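Local coordinates for protein iminosuccinate reductase (Paracoccus denitrificans, PDB 6RQA) that catalyses the NADH-dependent reduction of iminosuccinate to L-aspartate, which regenerates the amino group donor of the beta-hydroxyaspartate cycle, at residues A70-K75 with G91-N96. Residues are numbered along the deposited sequence; the frame is centred on the assembly and turned at random.
Sequences ALYGFK and GYWPNN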
loop_
_atom_site.group_PDB
_atom_site.type_symbol
_atom_site.label_atom_id
_atom_site.label_comp_id
_atom_site.label_asym_id
_atom_site.label_seq_id
_atom_site.Cartn_x
_atom_site.Cartn_y
_atom_site.Cartn_z
ATOM N N ALA A 70 -13.447 -8.024 6.273
ATOM C CA ALA A 70 -12.026 -8.189 6.017
ATOM C C ALA A 70 -11.221 -6.996 6.518
ATOM O O ALA A 70 -11.698 -5.858 6.548
ATOM C CB ALA A 70 -11.775 -8.387 4.524
ATOM N N LEU A 71 -9.981 -7.276 6.912
ATOM C CA LEU A 71 -8.988 -6.262 7.242
ATOM C C LEU A 71 -7.894 -6.325 6.186
ATOM O O LEU A 71 -7.234 -7.359 6.036
ATOM C CB LEU A 71 -8.406 -6.487 8.638
ATOM C CG LEU A 71 -9.136 -5.872 9.834
ATOM C CD1 LEU A 71 -9.212 -4.360 9.689
ATOM C CD2 LEU A 71 -10.525 -6.469 10.007
ATOM N N TYR A 72 -7.709 -5.230 5.452
ATOM C CA TYR A 72 -6.789 -5.197 4.324
ATOM C C TYR A 72 -5.908 -3.959 4.408
ATOM O O TYR A 72 -6.361 -2.892 4.830
ATOM C CB TYR A 72 -7.560 -5.219 2.995
ATOM C CG TYR A 72 -6.681 -5.203 1.766
ATOM C CD1 TYR A 72 -5.998 -6.342 1.363
ATOM C CD2 TYR A 72 -6.540 -4.049 1.005
ATOM C CE1 TYR A 72 -5.194 -6.332 0.238
ATOM C CE2 TYR A 72 -5.740 -4.029 -0.122
ATOM C CZ TYR A 72 -5.070 -5.173 -0.499
ATOM O OH TYR A 72 -4.272 -5.157 -1.619
ATOM N N GLY A 73 -4.651 -4.105 4.007
ATOM C CA GLY A 73 -3.731 -2.987 4.060
ATOM C C GLY A 73 -2.363 -3.374 3.543
ATOM O O GLY A 73 -2.167 -4.461 2.993
ATOM N N PHE A 74 -1.410 -2.461 3.731
ATOM C CA PHE A 74 -0.053 -2.630 3.231
ATOM C C PHE A 74 0.956 -2.319 4.327
ATOM O O PHE A 74 0.727 -1.458 5.180
ATOM C CB PHE A 74 0.225 -1.721 2.026
ATOM C CG PHE A 74 -0.987 -1.423 1.192
ATOM C CD1 PHE A 74 -1.587 -2.414 0.433
ATOM C CD2 PHE A 74 -1.515 -0.141 1.153
ATOM C CE1 PHE A 74 -2.699 -2.137 -0.338
ATOM C CE2 PHE A 74 -2.624 0.144 0.383
ATOM C CZ PHE A 74 -3.219 -0.856 -0.363
ATOM N N LYS A 75 2.084 -3.027 4.287
ATOM C CA LYS A 75 3.223 -2.775 5.173
ATOM C C LYS A 75 4.461 -2.647 4.289
ATOM O O LYS A 75 5.103 -3.645 3.953
ATOM C CB LYS A 75 3.379 -3.877 6.217
ATOM C CG LYS A 75 2.345 -3.822 7.333
ATOM C CD LYS A 75 2.593 -4.898 8.379
ATOM C CE LYS A 75 1.598 -4.797 9.523
ATOM N NZ LYS A 75 1.804 -5.869 10.539
ATOM N N GLY A 91 -4.228 -9.326 4.365
ATOM C CA GLY A 91 -4.741 -9.163 5.709
ATOM C C GLY A 91 -5.523 -10.347 6.242
ATOM O O GLY A 91 -5.086 -11.497 6.124
ATOM N N TYR A 92 -6.689 -10.075 6.824
ATOM C CA TYR A 92 -7.440 -11.069 7.582
ATOM C C TYR A 92 -8.868 -11.136 7.061
ATOM O O TYR A 92 -9.597 -10.142 7.115
ATOM C CB TYR A 92 -7.428 -10.727 9.074
ATOM C CG TYR A 92 -8.060 -11.773 9.963
ATOM C CD1 TYR A 92 -7.343 -12.893 10.363
ATOM C CD2 TYR A 92 -9.365 -11.635 10.414
ATOM C CE1 TYR A 92 -7.912 -13.850 11.180
ATOM C CE2 TYR A 92 -9.942 -12.589 11.232
ATOM C CZ TYR A 92 -9.210 -13.694 11.610
ATOM O OH TYR A 92 -9.777 -14.648 12.425
ATOM N N TRP A 93 -9.261 -12.307 6.560
ATOM C CA TRP A 93 -10.640 -12.573 6.160
ATOM C C TRP A 93 -11.276 -13.514 7.175
ATOM O O TRP A 93 -10.980 -14.719 7.174
ATOM C CB TRP A 93 -10.695 -13.180 4.755
ATOM C CG TRP A 93 -10.838 -12.162 3.663
ATOM C CD1 TRP A 93 -11.913 -11.991 2.841
ATOM C CD2 TRP A 93 -9.880 -11.166 3.283
ATOM N NE1 TRP A 93 -11.681 -10.958 1.967
ATOM C CE2 TRP A 93 -10.440 -10.435 2.217
ATOM C CE3 TRP A 93 -8.601 -10.826 3.736
ATOM C CZ2 TRP A 93 -9.769 -9.379 1.601
ATOM C CZ3 TRP A 93 -7.937 -9.780 3.122
ATOM C CH2 TRP A 93 -8.521 -9.070 2.066
ATOM N N PRO A 94 -12.151 -13.020 8.057
ATOM C CA PRO A 94 -12.656 -13.869 9.150
ATOM C C PRO A 94 -13.520 -15.032 8.693
ATOM O O PRO A 94 -13.664 -16.001 9.447
ATOM C CB PRO A 94 -13.470 -12.889 10.009
ATOM C CG PRO A 94 -12.985 -11.525 9.617
ATOM C CD PRO A 94 -12.617 -11.630 8.171
ATOM N N ASN A 95 -14.103 -14.974 7.498
ATOM C CA ASN A 95 -15.028 -15.999 7.035
ATOM C C ASN A 95 -14.436 -16.855 5.923
ATOM O O ASN A 95 -15.180 -17.505 5.183
ATOM C CB ASN A 95 -16.335 -15.355 6.572
ATOM C CG ASN A 95 -16.811 -14.274 7.518
ATOM O OD1 ASN A 95 -17.031 -13.131 7.112
ATOM N ND2 ASN A 95 -16.961 -14.626 8.789
ATOM N N ASN A 96 -13.110 -16.875 5.795
ATOM C CA ASN A 96 -12.467 -17.601 4.708
ATOM C C ASN A 96 -12.644 -19.112 4.806
ATOM O O ASN A 96 -12.326 -19.814 3.841
ATOM C CB ASN A 96 -10.979 -17.256 4.660
ATOM C CG ASN A 96 -10.608 -16.464 3.425
ATOM O OD1 ASN A 96 -11.478 -15.962 2.711
ATOM N ND2 ASN A 96 -9.313 -16.349 3.164
#
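Ala70 sets its methyl on one face of the Trp93 indole: CB lies 3.5 Å from the centroid of the five-membered ring and 18° off its normal, which defines a CH-pi contact. The benzo end of the indole runs alongside Tyr72, where Trp93 CH2 is 3.8 Å from Tyr72 CD1. That Tyr72 atom sits in the indole plane, so Trp93 offers a face to Ala70 and an edge to the tyrosine. With CG anti to N (chi1 -179°), the Tyr72 ring lies beside the Trp93 indole, the two side chains pointing the same way. Underneath, Leu71 and Tyr92 form an antiparallel hydrogen-bonded pair: Leu71 N to Tyr92 O and Tyr92 N to Leu71 O both measure 2.9 Å, both nearly straight. On the other side of the sheet, Leu71 CB and Tyr92 CB are 4.4 Å apart, while the Tyr92 side chain, about 6 Å from the bound NAD, leads away to meet the His104 ring edge-to-face. Gly91 CA makes a CA-H...O contact with Leu71 O (3.1 Å), and Gly91 forms a non-hydrogen-bonded pair with Tyr72. This pairing closes the open end of the hairpin of strands 71-79 and 84-92. Trp93 NE1 donates to Pro113 O of the second subunit, and Tyr72 meets Phe111 of that subunit edge-to-face; the chemistry thus implies a largely aromatic patch at the dimer interface, its indole N-H satisfied across the boundary.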